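Local coordinates for protein arylsulfatase (Pseudoalteromonas sp. MB47, PDB 7AJ0) that probably removes sulfate groups from the algal polysaccharide fucoidan as a calcium-containing, hexameric, exo-acting sulfatase, at residues K42-K47 against L315-I320; S184-F189 against E235-I240; E427-L432 against A498-M503. All coordinates share one frame; numbering follows the deposited sequence.

Interaction 1 of 3, residues K42-K47 against L315-I320; sequences KNLEAK and LENTLI
The backbone carbonyl oxygen of Glu316 is approached by two groups: it accepts a hydrogen bond from Trp361 NE1, and Leu44 CD1 lies 3.4 Å from Glu316 O. The second approach is a van der Waals contact, since a methyl group offers no acidic hydrogen, but it helps to shelter a polar oxygen that already has a donor in the indole. Leu44 is the one residue of 42-47 that carries the contact. Its CG stands anti to the backbone N (chi1 180°), which sends the branched end outward from helix 31-48 and lays both methyls over the same two oxygens. CD1 is the nearer to Glu316 O, whereas CD2 is about equally near both, with 3.6 Å from Leu44 CD2 to Asn317 OD1.

Asn317 suits its place because its two amide ends can do different work. While OD1 lies against the leucine, ND2 makes a weak hydrogen bond to Lys51 O, in the link between the N-terminal helix and strand 53-59. The backbone of Asn317 also pairs with Asn53, so the turn leading into strand 318-324 is stitched to the neighbouring parallel strand of the central sheet. Glu316 begins in the direction of the helix, yet its carboxylate turns away, OE2 making a long, weak ion pair with Lys362 NZ; Trp361 and Met364 pack on Leu44 as well.

Cut back to an alanine, position Leu44 is likely to lose its cover over both oxygens and leave a gap beside Trp361 and Met364. With no hydrogen bond between the two segments, the union rests on van der Waals fit and probably on keeping water from the buried oxygens: a leucine side chain from the N-terminal helix covers backbone and amide oxygens at the foot of a sheet strand.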
# COMPACT_ATOMS: atom_id res chain seq x y z
N LYS A 42 -18.83 -11.28 -54.34
CA LYS A 42 -19.01 -11.65 -55.74
C LYS A 42 -19.65 -10.51 -56.53
O LYS A 42 -19.15 -10.13 -57.59
CB LYS A 42 -19.87 -12.91 -55.83
CG LYS A 42 -20.11 -13.43 -57.25
CD LYS A 42 -20.86 -14.76 -57.21
CE LYS A 42 -20.73 -15.53 -58.52
NZ LYS A 42 -21.52 -14.92 -59.63
N ASN A 43 -20.75 -9.95 -56.01
CA ASN A 43 -21.43 -8.87 -56.72
C ASN A 43 -20.54 -7.65 -56.85
O ASN A 43 -20.56 -6.97 -57.89
CB ASN A 43 -22.73 -8.51 -56.00
CG ASN A 43 -23.70 -9.68 -55.92
OD1 ASN A 43 -23.58 -10.65 -56.67
ND2 ASN A 43 -24.68 -9.58 -55.03
N LEU A 44 -19.75 -7.34 -55.82
CA LEU A 44 -18.90 -6.16 -55.86
C LEU A 44 -17.84 -6.29 -56.95
O LEU A 44 -17.64 -5.36 -57.74
CB LEU A 44 -18.25 -5.94 -54.50
CG LEU A 44 -17.31 -4.74 -54.37
CD1 LEU A 44 -18.06 -3.44 -54.63
CD2 LEU A 44 -16.66 -4.72 -52.99
N GLU A 45 -17.16 -7.43 -57.02
CA GLU A 45 -16.14 -7.61 -58.04
C GLU A 45 -16.74 -7.62 -59.44
O GLU A 45 -16.10 -7.17 -60.40
CB GLU A 45 -15.36 -8.91 -57.80
CG GLU A 45 -14.25 -9.16 -58.81
CD GLU A 45 -13.20 -10.13 -58.31
OE1 GLU A 45 -13.33 -10.62 -57.17
OE2 GLU A 45 -12.24 -10.41 -59.06
N ALA A 46 -17.98 -8.11 -59.59
CA ALA A 46 -18.64 -8.05 -60.89
C ALA A 46 -18.90 -6.60 -61.29
O ALA A 46 -18.79 -6.25 -62.48
CB ALA A 46 -19.94 -8.84 -60.85
N LYS A 47 -19.25 -5.75 -60.33
CA LYS A 47 -19.54 -4.36 -60.64
C LYS A 47 -18.27 -3.51 -60.73
O LYS A 47 -18.19 -2.59 -61.54
CB LYS A 47 -20.50 -3.78 -59.60
CG LYS A 47 -21.90 -4.35 -59.67
CD LYS A 47 -22.86 -3.64 -58.73
CE LYS A 47 -22.62 -4.03 -57.28
NZ LYS A 47 -23.62 -3.40 -56.37
N LEU A 315 -14.52 4.40 -52.97
CA LEU A 315 -15.00 4.08 -51.63
C LEU A 315 -15.77 2.77 -51.61
O LEU A 315 -15.66 1.99 -50.65
CB LEU A 315 -15.88 5.21 -51.09
CG LEU A 315 -15.23 6.22 -50.14
CD1 LEU A 315 -16.31 7.14 -49.57
CD2 LEU A 315 -14.45 5.55 -49.02
N GLU A 316 -16.55 2.49 -52.65
CA GLU A 316 -17.33 1.26 -52.68
C GLU A 316 -16.46 0.02 -52.78
O GLU A 316 -16.94 -1.08 -52.48
CB GLU A 316 -18.32 1.29 -53.86
CG GLU A 316 -19.51 2.21 -53.65
CD GLU A 316 -19.19 3.68 -53.87
OE1 GLU A 316 -18.16 3.97 -54.52
OE2 GLU A 316 -19.97 4.54 -53.40
N ASN A 317 -15.21 0.17 -53.20
CA ASN A 317 -14.32 -0.97 -53.41
C ASN A 317 -13.14 -0.96 -52.45
O ASN A 317 -12.12 -1.61 -52.72
CB ASN A 317 -13.83 -0.98 -54.86
CG ASN A 317 -13.34 -2.34 -55.30
OD1 ASN A 317 -13.89 -3.37 -54.90
ND2 ASN A 317 -12.31 -2.36 -56.13
N THR A 318 -13.25 -0.23 -51.34
CA THR A 318 -12.15 -0.08 -50.40
C THR A 318 -12.63 -0.39 -49.00
O THR A 318 -13.54 0.27 -48.48
CB THR A 318 -11.57 1.34 -50.46
OG1 THR A 318 -11.14 1.64 -51.79
CG2 THR A 318 -10.40 1.48 -49.50
N LEU A 319 -12.04 -1.41 -48.38
CA LEU A 319 -12.24 -1.68 -46.97
C LEU A 319 -11.32 -0.76 -46.17
O LEU A 319 -10.10 -0.78 -46.36
CB LEU A 319 -11.95 -3.14 -46.67
CG LEU A 319 -11.86 -3.56 -45.20
CD1 LEU A 319 -13.17 -3.27 -44.47
CD2 LEU A 319 -11.50 -5.04 -45.11
N ILE A 320 -11.90 0.05 -45.28
CA ILE A 320 -11.14 0.94 -44.42
C ILE A 320 -11.19 0.39 -43.00
O ILE A 320 -12.27 0.20 -42.43
CB ILE A 320 -11.68 2.38 -44.46
CG1 ILE A 320 -11.64 2.92 -45.89
CG2 ILE A 320 -10.86 3.28 -43.53
CD1 ILE A 320 -12.12 4.36 -46.01

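Interaction 2 of 3, residues S184-F189 against E235-I240; sequences SDYTQF and EDISMI
Ile237 reaches across to Tyr186 and Thr187 by the far end of its longer branch. At CB the side chain divides, and neither CB nor the short-branch methyl CG2 comes within packing distance of 184-189; CG2 stays 4.9 Å from Thr187 CG2. CG1 stands anti to the backbone N (chi1 -159°), and the next torsion is extended too, so the branch runs almost straight out from helix 234-238. CG1 itself is still 4.8 Å from Tyr186 CB. Only the terminal methyl closes the gap: Ile237 CD1 lies 3.6 Å from Tyr186 CB, and an equal 3.6 Å separates CD1 from Thr187 CG2. Seen from CD1, these two neighbours lie at about a right angle, so the methyl sits in the corner between consecutive side chains of helix 183-187. It meets the tyrosine ring obliquely.

Both residue types suit this corner because each has carbon for the isoleucine and a hydroxyl for a partner elsewhere. Tyr186 carries its OH beyond the contact to a hydrogen bond with Gly215 O, on strand 215-220. Thr187 turns its methyl to Ile237 while OG1 binds Asp274 OD2. Ile237 also packs on Gln183 of the same helix. On the other segment, Ser238 OG returns to Glu235 O at 2.7 Å, a bond within the last turn of helix 234-238, just before Met239 takes the N-cap position of helix 240-258.

Nearby, Ser184 OG is hydrogen-bonded to Glu486 of a second subunit, so the helix that receives Ile237 also lies at an interface of the hexamer. Two buried hydroxyls have polar mates outside the contact, and what remains between the segments is purely apolar: one methyl seated against two carbons, joining two short helices without any directional bond.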
# COMPACT_ATOMS: atom_id res chain seq x y z
N SER A 184 9.99 8.69 -30.84
CA SER A 184 10.86 9.01 -29.71
C SER A 184 12.33 8.88 -30.07
O SER A 184 13.18 9.56 -29.47
CB SER A 184 10.52 8.10 -28.52
OG SER A 184 10.51 6.74 -28.92
N ASP A 185 12.66 8.02 -31.04
CA ASP A 185 14.05 7.90 -31.47
C ASP A 185 14.55 9.20 -32.07
O ASP A 185 15.73 9.56 -31.90
CB ASP A 185 14.18 6.75 -32.47
CG ASP A 185 15.62 6.42 -32.81
OD1 ASP A 185 16.53 6.98 -32.15
OD2 ASP A 185 15.84 5.61 -33.72
N TYR A 186 13.68 9.93 -32.76
CA TYR A 186 14.07 11.22 -33.33
C TYR A 186 14.08 12.32 -32.27
O TYR A 186 15.01 13.13 -32.22
CB TYR A 186 13.13 11.61 -34.47
CG TYR A 186 13.21 10.73 -35.69
CD1 TYR A 186 12.50 9.54 -35.76
CD2 TYR A 186 13.96 11.11 -36.80
CE1 TYR A 186 12.56 8.74 -36.88
CE2 TYR A 186 14.03 10.32 -37.92
CZ TYR A 186 13.33 9.13 -37.96
OH TYR A 186 13.38 8.33 -39.08
N THR A 187 13.04 12.38 -31.43
CA THR A 187 12.85 13.54 -30.58
C THR A 187 13.83 13.60 -29.42
O THR A 187 14.07 14.69 -28.89
CB THR A 187 11.41 13.56 -30.04
OG1 THR A 187 11.14 12.34 -29.34
CG2 THR A 187 10.42 13.72 -31.18
N GLN A 188 14.41 12.47 -29.02
CA GLN A 188 15.41 12.50 -27.95
C GLN A 188 16.64 13.29 -28.35
O GLN A 188 17.41 13.71 -27.47
CB GLN A 188 15.80 11.08 -27.55
CG GLN A 188 16.48 10.29 -28.66
CD GLN A 188 16.79 8.86 -28.25
OE1 GLN A 188 16.78 8.52 -27.07
NE2 GLN A 188 17.06 8.01 -29.24
N PHE A 189 16.85 13.53 -29.64
CA PHE A 189 17.97 14.32 -30.13
C PHE A 189 17.56 15.73 -30.54
O PHE A 189 18.37 16.45 -31.13
CB PHE A 189 18.65 13.61 -31.30
CG PHE A 189 19.29 12.30 -30.94
CD1 PHE A 189 20.47 12.27 -30.22
CD2 PHE A 189 18.71 11.10 -31.32
CE1 PHE A 189 21.06 11.06 -29.88
CE2 PHE A 189 19.29 9.90 -30.98
CZ PHE A 189 20.47 9.88 -30.27
N GLU A 235 10.91 21.85 -36.06
CA GLU A 235 10.13 22.30 -37.20
C GLU A 235 10.00 21.19 -38.24
O GLU A 235 8.90 20.95 -38.77
CB GLU A 235 10.77 23.54 -37.83
CG GLU A 235 10.00 24.11 -39.02
CD GLU A 235 10.69 25.30 -39.65
OE1 GLU A 235 11.63 25.85 -39.03
OE2 GLU A 235 10.30 25.70 -40.77
N ASP A 236 11.10 20.49 -38.54
CA ASP A 236 11.05 19.40 -39.50
C ASP A 236 10.11 18.30 -39.03
O ASP A 236 9.21 17.88 -39.77
CB ASP A 236 12.45 18.83 -39.72
CG ASP A 236 13.40 19.83 -40.36
OD1 ASP A 236 12.92 20.72 -41.09
OD2 ASP A 236 14.62 19.72 -40.12
N ILE A 237 10.30 17.81 -37.81
CA ILE A 237 9.52 16.67 -37.34
C ILE A 237 8.06 17.04 -37.11
O ILE A 237 7.21 16.15 -37.06
CB ILE A 237 10.13 16.08 -36.05
CG1 ILE A 237 9.66 14.64 -35.87
CG2 ILE A 237 9.76 16.92 -34.84
CD1 ILE A 237 10.41 13.88 -34.79
N SER A 238 7.75 18.33 -36.97
CA SER A 238 6.36 18.73 -36.78
C SER A 238 5.52 18.48 -38.03
O SER A 238 4.29 18.37 -37.93
CB SER A 238 6.28 20.20 -36.38
OG SER A 238 6.54 21.05 -37.49
N MET A 239 6.16 18.37 -39.20
CA MET A 239 5.47 18.10 -40.45
C MET A 239 5.42 16.62 -40.79
O MET A 239 4.93 16.27 -41.87
CB MET A 239 6.16 18.86 -41.60
CG MET A 239 6.27 20.35 -41.38
SD MET A 239 4.66 21.16 -41.28
CE MET A 239 3.93 20.70 -42.85
N ILE A 240 5.88 15.76 -39.89
CA ILE A 240 6.10 14.35 -40.24
C ILE A 240 4.82 13.71 -40.75
O ILE A 240 4.83 13.00 -41.76
CB ILE A 240 6.69 13.61 -39.03
CG1 ILE A 240 7.25 12.25 -39.45
CG2 ILE A 240 5.64 13.42 -37.93
CD1 ILE A 240 8.05 11.57 -38.35

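Interaction 3 of 3, residues E427-L432 against A498-M503; sequences EDFTAL and AHIATM
Strand 428-434 and helix 489-505 come nearest at Phe429 and Ile500, whose CA atoms are 8.6 Å apart, a spacing that side chains must bridge. The strand is an inner member of the four-stranded antiparallel sheet in the C-terminal part of the chain, and the helix packs on that sheet, as in the C-terminal subdomain of other sulfatases. Just after Phe429 the strand carries a classic beta bulge, where Thr430 and Ala431 both face Met423 on strand 420-425.

Phe429 is the strand's whole share of the contact. Its CG is anti to the backbone N (chi1 176°), and one side of the ring, CD1 and CE1, comes up to the imidazole of His499. Phe429 CE1 lies 3.9 Å from His499 CD2. The ring centres are 5.7 Å apart and the planes meet at 38°, an oblique pairing that is neither a stack nor edge-to-face. A flat hydrocarbon ring suits this site because it has aromatic neighbours on the sheet too: it meets Trp424 edge-to-face and touches Tyr422. Ile500 adds the aliphatic part, its CD1 at 4.3 Å from Phe429 CB, and it also rests on Trp424.

Histidine suits the place because it has both a carbon to pack and a nitrogen to bond. Its CD2 is the atom that meets the phenylalanine, its ring stacks on Tyr422, and its NE2 accepts a hydrogen bond from Trp424 NE1, which satisfies this nitrogen and, with the stack, would limit the ring's rotation. One turn on, Arg117 NH1 is hydrogen-bonded to Thr502 OG1, and this same hydroxyl donates to the carbonyl oxygen of His499, OG1 to O being 2.8 Å with a C=O...donor angle of 147°.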
# COMPACT_ATOMS: atom_id res chain seq x y z
N GLU A 427 8.11 -13.13 -24.57
CA GLU A 427 8.17 -14.58 -24.45
C GLU A 427 7.39 -15.12 -23.26
O GLU A 427 7.50 -16.32 -22.96
CB GLU A 427 9.63 -15.04 -24.35
CG GLU A 427 10.39 -15.01 -25.67
CD GLU A 427 11.43 -13.90 -25.74
OE1 GLU A 427 11.52 -13.09 -24.79
OE2 GLU A 427 12.15 -13.84 -26.76
N ASP A 428 6.59 -14.29 -22.60
CA ASP A 428 5.80 -14.70 -21.44
C ASP A 428 4.33 -14.75 -21.83
O ASP A 428 3.77 -13.75 -22.28
CB ASP A 428 6.01 -13.75 -20.27
CG ASP A 428 7.39 -13.86 -19.66
OD1 ASP A 428 7.78 -14.99 -19.28
OD2 ASP A 428 8.08 -12.83 -19.56
N PHE A 429 3.71 -15.91 -21.65
CA PHE A 429 2.26 -16.05 -21.79
C PHE A 429 1.60 -15.64 -20.48
O PHE A 429 1.84 -16.26 -19.44
CB PHE A 429 1.89 -17.48 -22.16
CG PHE A 429 0.41 -17.72 -22.23
CD1 PHE A 429 -0.32 -17.33 -23.34
CD2 PHE A 429 -0.25 -18.34 -21.19
CE1 PHE A 429 -1.68 -17.55 -23.41
CE2 PHE A 429 -1.62 -18.56 -21.25
CZ PHE A 429 -2.33 -18.17 -22.36
N THR A 430 0.75 -14.61 -20.53
CA THR A 430 0.21 -14.02 -19.32
C THR A 430 -1.29 -14.18 -19.16
O THR A 430 -1.76 -14.34 -18.03
CB THR A 430 0.55 -12.52 -19.26
OG1 THR A 430 -0.06 -11.85 -20.38
CG2 THR A 430 2.05 -12.30 -19.31
N ALA A 431 -2.06 -14.16 -20.25
CA ALA A 431 -3.50 -14.18 -20.10
C ALA A 431 -4.15 -14.58 -21.42
O ALA A 431 -3.52 -14.57 -22.47
CB ALA A 431 -4.03 -12.81 -19.65
N LEU A 432 -5.43 -14.93 -21.32
CA LEU A 432 -6.28 -15.17 -22.48
C LEU A 432 -7.66 -14.61 -22.18
O LEU A 432 -8.02 -14.39 -21.03
CB LEU A 432 -6.36 -16.65 -22.84
CG LEU A 432 -6.98 -17.61 -21.82
CD1 LEU A 432 -8.50 -17.64 -21.92
CD2 LEU A 432 -6.40 -19.01 -22.00
N ALA A 498 -3.47 -26.11 -24.87
CA ALA A 498 -3.45 -26.34 -26.31
C ALA A 498 -2.66 -25.25 -27.03
O ALA A 498 -1.88 -25.54 -27.95
CB ALA A 498 -4.88 -26.41 -26.85
N HIS A 499 -2.83 -24.00 -26.61
CA HIS A 499 -2.10 -22.90 -27.23
C HIS A 499 -0.60 -23.09 -27.09
O HIS A 499 0.15 -22.91 -28.05
CB HIS A 499 -2.53 -21.57 -26.60
CG HIS A 499 -1.86 -20.38 -27.20
ND1 HIS A 499 -2.12 -19.95 -28.49
CD2 HIS A 499 -0.94 -19.52 -26.70
CE1 HIS A 499 -1.39 -18.88 -28.75
NE2 HIS A 499 -0.67 -18.60 -27.68
N ILE A 500 -0.15 -23.45 -25.89
CA ILE A 500 1.27 -23.70 -25.68
C ILE A 500 1.72 -24.92 -26.49
O ILE A 500 2.86 -24.98 -26.96
CB ILE A 500 1.57 -23.88 -24.18
CG1 ILE A 500 1.30 -22.59 -23.41
CG2 ILE A 500 3.01 -24.34 -23.97
CD1 ILE A 500 2.19 -21.43 -23.79
N ALA A 501 0.83 -25.90 -26.66
CA ALA A 501 1.22 -27.12 -27.36
C ALA A 501 1.50 -26.87 -28.84
O ALA A 501 2.36 -27.54 -29.42
CB ALA A 501 0.13 -28.19 -27.22
N THR A 502 0.81 -25.90 -29.45
CA THR A 502 1.10 -25.59 -30.85
C THR A 502 2.56 -25.17 -31.02
O THR A 502 3.13 -25.35 -32.10
CB THR A 502 0.19 -24.47 -31.37
OG1 THR A 502 0.57 -23.22 -30.78
CG2 THR A 502 -1.27 -24.76 -31.04
N MET A 503 3.16 -24.61 -29.97
CA MET A 503 4.54 -24.14 -30.02
C MET A 503 5.55 -25.26 -29.80
O MET A 503 6.75 -25.03 -29.98
CB MET A 503 4.74 -23.04 -28.99
CG MET A 503 3.82 -21.86 -29.25
SD MET A 503 3.96 -20.53 -28.05
CE MET A 503 2.85 -19.34 -28.81

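How the interactions relate
From the N terminus, residues 42-47 come first, and their partner at 315-320 follows only after 267 intervening residues, so interaction 1 closes by far the longest loop and fastens the N-terminal helix to the turn that leads into a central-sheet strand. Within that span, interaction 2 opens at 184-189 and closes 45 residues later at 235-240, joining two short helices of the sulfatase domain. Interaction 3 follows in series, its 65-residue loop lying wholly downstream and tying the C-terminal helix to the small antiparallel sheet. No loops cross. Each pair of centres is about 38 Å apart, and interactions 2 and 3 lie on opposite sides of the chain's centre.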